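PDB 1AMX: collagen adhesin from Staphylococcus aureus, which binds collagen through this domain and so probably helps the bacterium adhere to collagen-rich host tissue. Local coordinates for residues T31-Y36 against N57-Y62; N156-Y161 against G171-H176; T47-W52 against N140-I145. All blocks are in the same frame, centred on the assembly; numbering follows the deposited sequence.

Contact 1: residues T31-Y36 against N57-Y62; sequences TSSVFY and NNEKSY
The ring of Phe-35 lies over Asn-57, whose CA sits on one ring face, 4.0 Å from the ring centroid, in a CH-pi contact. With CG anti to the backbone N (chi1 -176°), Phe-35 turns its ring back over the other segment, although its CB starts out away from it. The amide of Asn-57 runs on under the rim, Asn-57 OD1 being 3.5 Å from Phe-35 CE1. This half of the contact is buried and tight. Asparagine suits it because OD1 accepts from Ser-61 N and ND2 donates to Ser-61 O, bonds that probably steady the type I turn closed by Lys-60 N to Asn-57 O. Asn-58 comes next: its ND2 serves two carbonyls, Val-34 O at 2.6 Å and Asn-55 O, while its backbone N donates to Phe-35 O. Toward solvent the fit slackens. The chi1 of Glu-59 (-60°) sets CG beside Ser-33 OG, and a bend at chi2 carries the carboxylate toward Ser-32 O; Glu-59 OE2 and Ser-32 O, two acceptors 3.4 Å apart, make no hydrogen bond. The segment leading into strand 36-41 is thus pinned to the turn after strand 49-56 by Asn-58 and one aromatic face, with a weak bond from Asn-57 N to Phe-35 O.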
# COMPACT_ATOMS: atom_id res chain seq x y z
N THR A 31 -16.60 -12.45 -10.53
CA THR A 31 -17.25 -11.34 -11.29
C THR A 31 -16.66 -9.98 -10.84
O THR A 31 -16.57 -9.04 -11.64
CB THR A 31 -18.83 -11.44 -11.20
OG1 THR A 31 -19.43 -10.17 -10.89
CG2 THR A 31 -19.24 -12.49 -10.17
N SER A 32 -16.20 -9.93 -9.59
CA SER A 32 -15.58 -8.73 -9.00
C SER A 32 -14.11 -8.61 -9.44
O SER A 32 -13.44 -9.64 -9.67
CB SER A 32 -15.66 -8.82 -7.47
OG SER A 32 -15.45 -10.15 -7.00
N SER A 33 -13.60 -7.38 -9.55
CA SER A 33 -12.21 -7.17 -9.98
C SER A 33 -11.81 -5.70 -10.08
O SER A 33 -12.28 -4.97 -10.96
CB SER A 33 -11.97 -7.82 -11.36
OG SER A 33 -10.72 -7.43 -11.90
N VAL A 34 -10.94 -5.37 -9.16
CA VAL A 34 -10.26 -4.08 -9.08
C VAL A 34 -8.81 -4.40 -8.78
O VAL A 34 -8.48 -4.91 -7.70
CB VAL A 34 -10.88 -3.20 -7.98
CG1 VAL A 34 -9.85 -2.26 -7.32
CG2 VAL A 34 -11.98 -2.28 -8.50
N PHE A 35 -8.00 -4.13 -9.76
CA PHE A 35 -6.58 -4.44 -9.68
C PHE A 35 -5.94 -3.84 -8.44
O PHE A 35 -5.22 -4.51 -7.70
CB PHE A 35 -5.86 -3.91 -10.91
CG PHE A 35 -4.38 -4.29 -10.94
CD1 PHE A 35 -3.99 -5.52 -11.48
CD2 PHE A 35 -3.43 -3.41 -10.42
CE1 PHE A 35 -2.64 -5.87 -11.51
CE2 PHE A 35 -2.07 -3.77 -10.44
CZ PHE A 35 -1.68 -5.00 -10.99
N TYR A 36 -6.22 -2.57 -8.22
CA TYR A 36 -5.65 -1.87 -7.07
C TYR A 36 -6.64 -0.87 -6.49
O TYR A 36 -7.39 -0.22 -7.23
CB TYR A 36 -4.37 -1.12 -7.48
CG TYR A 36 -3.93 -0.08 -6.44
CD1 TYR A 36 -3.43 -0.50 -5.20
CD2 TYR A 36 -4.03 1.29 -6.73
CE1 TYR A 36 -3.07 0.45 -4.23
CE2 TYR A 36 -3.67 2.24 -5.76
CZ TYR A 36 -3.20 1.82 -4.51
OH TYR A 36 -2.88 2.74 -3.56
N ASN A 57 -2.98 -5.93 -6.99
CA ASN A 57 -3.20 -7.12 -7.82
C ASN A 57 -4.08 -8.12 -7.12
O ASN A 57 -3.73 -9.28 -6.97
CB ASN A 57 -1.90 -7.79 -8.25
CG ASN A 57 -2.11 -8.73 -9.43
OD1 ASN A 57 -3.24 -8.91 -9.90
ND2 ASN A 57 -1.04 -9.32 -9.93
N ASN A 58 -5.26 -7.64 -6.75
CA ASN A 58 -6.28 -8.38 -6.06
C ASN A 58 -6.78 -9.65 -6.71
O ASN A 58 -7.31 -10.50 -6.04
CB ASN A 58 -7.47 -7.47 -5.80
CG ASN A 58 -7.10 -6.30 -4.91
OD1 ASN A 58 -6.76 -6.50 -3.75
ND2 ASN A 58 -7.09 -5.10 -5.46
N GLU A 59 -6.64 -9.76 -8.03
CA GLU A 59 -7.10 -10.96 -8.72
C GLU A 59 -5.93 -11.81 -9.17
O GLU A 59 -6.12 -12.80 -9.86
CB GLU A 59 -8.01 -10.62 -9.91
CG GLU A 59 -9.30 -9.85 -9.54
CD GLU A 59 -10.24 -10.56 -8.54
OE1 GLU A 59 -10.48 -11.79 -8.66
OE2 GLU A 59 -10.75 -9.87 -7.63
N LYS A 60 -4.73 -11.41 -8.78
CA LYS A 60 -3.51 -12.15 -9.10
C LYS A 60 -3.35 -12.39 -10.60
O LYS A 60 -3.03 -13.50 -11.04
CB LYS A 60 -3.48 -13.48 -8.34
CG LYS A 60 -3.57 -13.34 -6.83
CD LYS A 60 -3.94 -14.66 -6.20
CE LYS A 60 -4.43 -14.49 -4.79
NZ LYS A 60 -5.54 -13.50 -4.71
N SER A 61 -3.53 -11.32 -11.35
CA SER A 61 -3.40 -11.34 -12.80
C SER A 61 -1.94 -11.33 -13.18
O SER A 61 -1.07 -11.02 -12.35
CB SER A 61 -4.01 -10.07 -13.38
OG SER A 61 -5.29 -9.83 -12.81
N TYR A 62 -1.71 -11.68 -14.42
CA TYR A 62 -0.39 -11.55 -14.98
C TYR A 62 -0.26 -10.07 -15.22
O TYR A 62 -1.25 -9.39 -15.52
CB TYR A 62 -0.27 -12.37 -16.26
CG TYR A 62 1.10 -12.20 -16.92
CD1 TYR A 62 2.18 -12.98 -16.49
CD2 TYR A 62 1.27 -11.26 -17.93
CE1 TYR A 62 3.43 -12.82 -17.09
CE2 TYR A 62 2.52 -11.10 -18.53
CZ TYR A 62 3.60 -11.89 -18.12
OH TYR A 62 4.80 -11.74 -18.72

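Contact 2: residues N156-Y161 against G171-H176; sequences NSQAWY and GKSFNH
Phe-174, just past the paired residues 172-173, runs alongside Ser-157, Ala-159 and Tyr-161. Its CB lies 3.6 Å from Ser-157 OG; with CG anti to the carbonyl carbon (chi1 -58°), the ring then extends toward Ala-159. Phe-174 CE1 lies 3.8 Å from Ala-159 CB. At the tip, Phe-174 CZ ends 3.7 Å from Tyr-161 OH. The small alanine leaves room for the phenyl ring, which also meets Tyr-36 edge-to-face. The backbone of the same residue is gripped by Ser-157: Phe-174 N donates to Ser-157 O at 3.0 Å in a nearly straight bond (172°), and Ser-157 OG bonds to Phe-174 O at a suspiciously short 2.5 Å, so that the exact length is doubtful. A serine probably fits because its short hydroxyl can meet both this carbonyl and Tyr-36 OH. Farther along, Ala-159 N donates to Lys-172 O at 2.9 Å. Gly-171 N lies over one face of the Trp-160 indole; glycine brings no side chain to crowd the ring, and independently it suits the positive phi. On the face carrying Gln-158 and Ser-173, a water accepts from Gln-158 NE2 (2.8 Å) and bonds to Ser-173 OG, while Gln-158 NE2 also bonds Gln-72. This is antiparallel pairing of neighbouring strands, 152-161 and 172-179, in one of the domain's two antiparallel sheets, with a corner at Gly-171.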
# COMPACT_ATOMS: atom_id res chain seq x y z
N ASN A 156 -3.76 9.88 -0.05
CA ASN A 156 -3.85 9.94 -1.51
C ASN A 156 -2.82 8.97 -2.09
O ASN A 156 -1.80 8.73 -1.45
CB ASN A 156 -3.50 11.36 -2.02
CG ASN A 156 -4.47 12.43 -1.56
OD1 ASN A 156 -5.60 12.16 -1.18
ND2 ASN A 156 -4.02 13.67 -1.61
N SER A 157 -3.08 8.41 -3.27
CA SER A 157 -2.10 7.53 -3.93
C SER A 157 -2.28 7.58 -5.44
O SER A 157 -3.36 7.94 -5.92
CB SER A 157 -2.20 6.08 -3.46
OG SER A 157 -3.41 5.45 -3.84
N GLN A 158 -1.23 7.31 -6.21
CA GLN A 158 -1.37 7.29 -7.67
C GLN A 158 -0.76 5.99 -8.13
O GLN A 158 0.25 5.56 -7.56
CB GLN A 158 -0.68 8.47 -8.34
CG GLN A 158 -1.19 9.83 -7.88
CD GLN A 158 -0.56 10.25 -6.53
OE1 GLN A 158 0.66 10.09 -6.34
NE2 GLN A 158 -1.37 10.78 -5.62
N ALA A 159 -1.37 5.34 -9.12
CA ALA A 159 -0.88 4.06 -9.63
C ALA A 159 -0.56 4.05 -11.13
O ALA A 159 -1.20 4.73 -11.93
CB ALA A 159 -1.88 2.96 -9.32
N TRP A 160 0.45 3.24 -11.41
CA TRP A 160 0.96 2.96 -12.76
C TRP A 160 1.14 1.44 -12.87
O TRP A 160 1.96 0.84 -12.17
CB TRP A 160 2.33 3.65 -12.97
CG TRP A 160 2.24 5.19 -13.05
CD1 TRP A 160 2.17 5.94 -14.17
CD2 TRP A 160 2.23 6.07 -11.94
NE1 TRP A 160 2.09 7.31 -13.75
CE2 TRP A 160 2.12 7.36 -12.44
CE3 TRP A 160 2.28 5.89 -10.55
CZ2 TRP A 160 2.05 8.50 -11.64
CZ3 TRP A 160 2.22 7.04 -9.74
CH2 TRP A 160 2.11 8.29 -10.26
N TYR A 161 0.35 0.84 -13.74
CA TYR A 161 0.40 -0.62 -13.95
C TYR A 161 -0.32 -1.01 -15.24
O TYR A 161 -0.95 -0.17 -15.87
CB TYR A 161 -0.26 -1.37 -12.78
CG TYR A 161 -1.73 -0.99 -12.53
CD1 TYR A 161 -2.76 -1.66 -13.21
CD2 TYR A 161 -2.04 0.01 -11.60
CE1 TYR A 161 -4.10 -1.31 -12.96
CE2 TYR A 161 -3.37 0.35 -11.36
CZ TYR A 161 -4.40 -0.30 -12.03
OH TYR A 161 -5.69 0.05 -11.78
N GLY A 171 -0.83 7.01 -13.56
CA GLY A 171 -1.10 8.15 -12.72
C GLY A 171 -2.49 8.23 -12.15
O GLY A 171 -2.82 9.20 -11.48
N LYS A 172 -3.31 7.22 -12.37
CA LYS A 172 -4.65 7.27 -11.85
C LYS A 172 -4.62 7.39 -10.31
O LYS A 172 -3.77 6.80 -9.64
CB LYS A 172 -5.42 6.03 -12.26
CG LYS A 172 -6.90 6.15 -11.98
CD LYS A 172 -7.68 4.94 -12.48
CE LYS A 172 -9.20 5.17 -12.41
NZ LYS A 172 -9.73 5.43 -11.03
N SER A 173 -5.56 8.17 -9.79
CA SER A 173 -5.68 8.40 -8.37
C SER A 173 -6.66 7.46 -7.69
O SER A 173 -7.78 7.25 -8.17
CB SER A 173 -6.15 9.84 -8.11
OG SER A 173 -5.06 10.74 -8.24
N PHE A 174 -6.17 6.96 -6.58
CA PHE A 174 -6.90 6.09 -5.67
C PHE A 174 -6.67 6.64 -4.27
O PHE A 174 -5.73 6.25 -3.57
CB PHE A 174 -6.38 4.65 -5.77
CG PHE A 174 -6.49 4.07 -7.18
CD1 PHE A 174 -5.45 4.25 -8.09
CD2 PHE A 174 -7.64 3.36 -7.56
CE1 PHE A 174 -5.55 3.74 -9.39
CE2 PHE A 174 -7.74 2.84 -8.86
CZ PHE A 174 -6.70 3.04 -9.77
N ASN A 175 -7.54 7.54 -3.89
CA ASN A 175 -7.45 8.19 -2.58
C ASN A 175 -8.48 7.59 -1.68
O ASN A 175 -9.38 6.87 -2.15
CB ASN A 175 -7.76 9.69 -2.69
CG ASN A 175 -7.02 10.35 -3.83
OD1 ASN A 175 -7.53 11.30 -4.42
ND2 ASN A 175 -5.84 9.89 -4.15
N HIS A 176 -8.32 7.84 -0.38
CA HIS A 176 -9.28 7.39 0.61
C HIS A 176 -9.30 8.33 1.80
O HIS A 176 -8.27 8.90 2.18
CB HIS A 176 -9.04 5.93 1.05
CG HIS A 176 -10.23 5.32 1.75
ND1 HIS A 176 -10.30 5.16 3.12
CD2 HIS A 176 -11.40 4.85 1.26
CE1 HIS A 176 -11.46 4.62 3.44
NE2 HIS A 176 -12.15 4.42 2.33
O HOH W 1 -4.13 11.40 -5.55

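Contact 3: residues T47-W52 against N140-I145; sequences TTHVRW and NYKTKI
Trp-52 lays its CB over one face of the Tyr-141 ring, 3.8 Å from the centroid, in a CH-pi contact. The two rings themselves meet obliquely, their planes 33° apart, with Trp-52 CD1 3.5 Å from Tyr-141 CE1. Tyr-141 has CG between its backbone N and carbonyl carbon (chi1 58°), which swings the ring under its partner. At the indole edge, NE1 makes a weak bond to Thr-143 OG1, a hydroxyl that is also bonded to Gln-77. Threonine suits this place, since its CG2 packs on the indole while OG1 meets the N-H. Val-50 lies beside Thr-143, pointing the same way. The side chains of Val-50 and Ile-145 cross at about a right angle, Val-50 CG2 4.1 Å from Ile-145 CG1.

Trp-52 O takes two donors: Tyr-141 N, and Asn-140 ND2 at 2.6 Å, the latter from well above the carbonyl plane (49°). The amide's other end, OD1, accepts from a water that in turn accepts from Arg-51 NE. This water joins two residues identified by site-directed mutagenesis as collagen-binding. Arg-51 and Lys-142 run side by side, Arg-51 NE 4.3 Å from Lys-142 NZ; the salt bridge from Arg-51 NH1 to Asp-41 probably eases that like-charge approach. Lys-144 places CD over the His-49 ring, using its aliphatic chain for contact.

Antiparallel strands 49-56 and 135-145 lie inside a five-stranded sheet, flanked by strands 36-41 and 77-90, with Val-50 and Trp-52 packing against strands 152-161 and 172-179.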
# COMPACT_ATOMS: atom_id res chain seq x y z
N THR A 47 -8.64 4.77 19.20
CA THR A 47 -8.98 6.05 18.61
C THR A 47 -7.80 6.98 18.31
O THR A 47 -8.01 8.13 17.97
CB THR A 47 -9.97 6.78 19.53
OG1 THR A 47 -9.35 7.08 20.79
CG2 THR A 47 -11.18 5.86 19.78
N THR A 48 -6.57 6.51 18.43
CA THR A 48 -5.43 7.35 18.16
C THR A 48 -4.66 6.96 16.90
O THR A 48 -3.65 7.59 16.58
CB THR A 48 -4.42 7.37 19.35
OG1 THR A 48 -4.04 6.03 19.68
CG2 THR A 48 -5.01 8.06 20.55
N HIS A 49 -5.10 5.88 16.24
CA HIS A 49 -4.46 5.38 15.01
C HIS A 49 -5.50 5.15 13.91
O HIS A 49 -6.67 4.84 14.18
CB HIS A 49 -3.77 4.06 15.28
CG HIS A 49 -2.54 4.21 16.15
ND1 HIS A 49 -2.58 4.18 17.55
CD2 HIS A 49 -1.24 4.40 15.82
CE1 HIS A 49 -1.35 4.34 18.00
NE2 HIS A 49 -0.55 4.48 16.98
N VAL A 50 -5.03 5.33 12.70
CA VAL A 50 -5.81 5.05 11.49
C VAL A 50 -5.08 3.93 10.80
O VAL A 50 -3.86 3.98 10.65
CB VAL A 50 -5.86 6.26 10.54
CG1 VAL A 50 -6.71 5.99 9.29
CG2 VAL A 50 -6.45 7.51 11.18
N ARG A 51 -5.80 2.93 10.41
CA ARG A 51 -5.16 1.83 9.71
C ARG A 51 -5.34 2.06 8.21
O ARG A 51 -6.43 2.44 7.75
CB ARG A 51 -5.80 0.52 10.12
CG ARG A 51 -5.72 0.29 11.61
CD ARG A 51 -6.75 -0.71 12.08
NE ARG A 51 -6.47 -2.06 11.62
CZ ARG A 51 -7.38 -2.89 11.10
NH1 ARG A 51 -8.65 -2.48 10.94
NH2 ARG A 51 -7.09 -4.14 10.76
N TRP A 52 -4.28 1.85 7.43
CA TRP A 52 -4.34 2.03 6.00
C TRP A 52 -3.95 0.73 5.28
O TRP A 52 -3.03 0.02 5.73
CB TRP A 52 -3.42 3.17 5.54
CG TRP A 52 -3.82 4.55 6.03
CD1 TRP A 52 -3.22 5.25 7.04
CD2 TRP A 52 -4.92 5.37 5.58
NE1 TRP A 52 -3.88 6.43 7.25
CE2 TRP A 52 -4.93 6.53 6.37
CE3 TRP A 52 -5.91 5.22 4.58
CZ2 TRP A 52 -5.88 7.54 6.21
CZ3 TRP A 52 -6.86 6.22 4.43
CH2 TRP A 52 -6.83 7.37 5.24
N ASN A 140 -0.03 -2.85 4.68
CA ASN A 140 -0.77 -2.16 5.74
C ASN A 140 0.19 -1.44 6.68
O ASN A 140 1.33 -1.86 6.86
CB ASN A 140 -1.65 -3.17 6.51
CG ASN A 140 -2.19 -2.62 7.85
OD1 ASN A 140 -1.89 -3.17 8.91
ND2 ASN A 140 -3.04 -1.60 7.79
N TYR A 141 -0.26 -0.31 7.20
CA TYR A 141 0.50 0.49 8.15
C TYR A 141 -0.49 1.37 8.90
O TYR A 141 -1.68 1.47 8.54
CB TYR A 141 1.55 1.33 7.44
CG TYR A 141 0.97 2.26 6.41
CD1 TYR A 141 0.49 3.50 6.77
CD2 TYR A 141 0.87 1.86 5.07
CE1 TYR A 141 -0.08 4.34 5.83
CE2 TYR A 141 0.30 2.70 4.11
CZ TYR A 141 -0.18 3.94 4.50
OH TYR A 141 -0.76 4.78 3.59
N LYS A 142 -0.02 1.99 9.97
CA LYS A 142 -0.87 2.86 10.73
C LYS A 142 -0.21 4.21 10.81
O LYS A 142 1.02 4.33 10.66
CB LYS A 142 -1.00 2.40 12.18
CG LYS A 142 -1.93 1.25 12.46
CD LYS A 142 -1.94 0.96 13.96
CE LYS A 142 -3.02 -0.01 14.37
NZ LYS A 142 -2.81 -1.34 13.81
N THR A 143 -1.04 5.17 11.02
CA THR A 143 -0.60 6.53 11.24
C THR A 143 -1.12 6.93 12.60
O THR A 143 -2.27 6.62 12.96
CB THR A 143 -1.17 7.47 10.17
OG1 THR A 143 -2.58 7.39 10.16
CG2 THR A 143 -0.67 7.15 8.76
N LYS A 144 -0.28 7.59 13.34
CA LYS A 144 -0.66 8.08 14.66
C LYS A 144 -1.34 9.44 14.41
O LYS A 144 -0.83 10.26 13.65
CB LYS A 144 0.59 8.22 15.51
CG LYS A 144 0.34 8.95 16.82
CD LYS A 144 -0.47 8.13 17.82
CE LYS A 144 -0.95 8.95 19.01
NZ LYS A 144 0.05 9.91 19.47
N ILE A 145 -2.50 9.66 15.00
CA ILE A 145 -3.21 10.92 14.87
C ILE A 145 -2.46 11.94 15.76
O ILE A 145 -2.13 11.64 16.91
CB ILE A 145 -4.68 10.76 15.32
CG1 ILE A 145 -5.36 9.79 14.38
CG2 ILE A 145 -5.40 12.10 15.35
CD1 ILE A 145 -6.81 9.55 14.70
O HOH W 2 -3.78 -3.45 10.84

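How the contacts relate
Contacts 1 and 2 are neighbours, their centres about 15 Å apart. Phe-35 stacks on Tyr-161, and Tyr-36 OH probably bonds to Ser-157 OG, so the segment leading into strand 36-41 rests on strand 152-161. Contact 3 lies about 26 Å from contact 1, centre to centre, across the middle of the chain, and about 20 Å from contact 2, which it touches through His-176 O and Trp-52 CH2. Along the chain, contacts 1 and 3 interleave, whereas contact 2 begins after both have closed. Contact 3 belongs to the five-stranded sheet and contact 2 to the other; Trp-52 packs against strand 172-179, so the sheets face each other there. Contact 3, not 1 or 2, carries residues of the collagen-binding site.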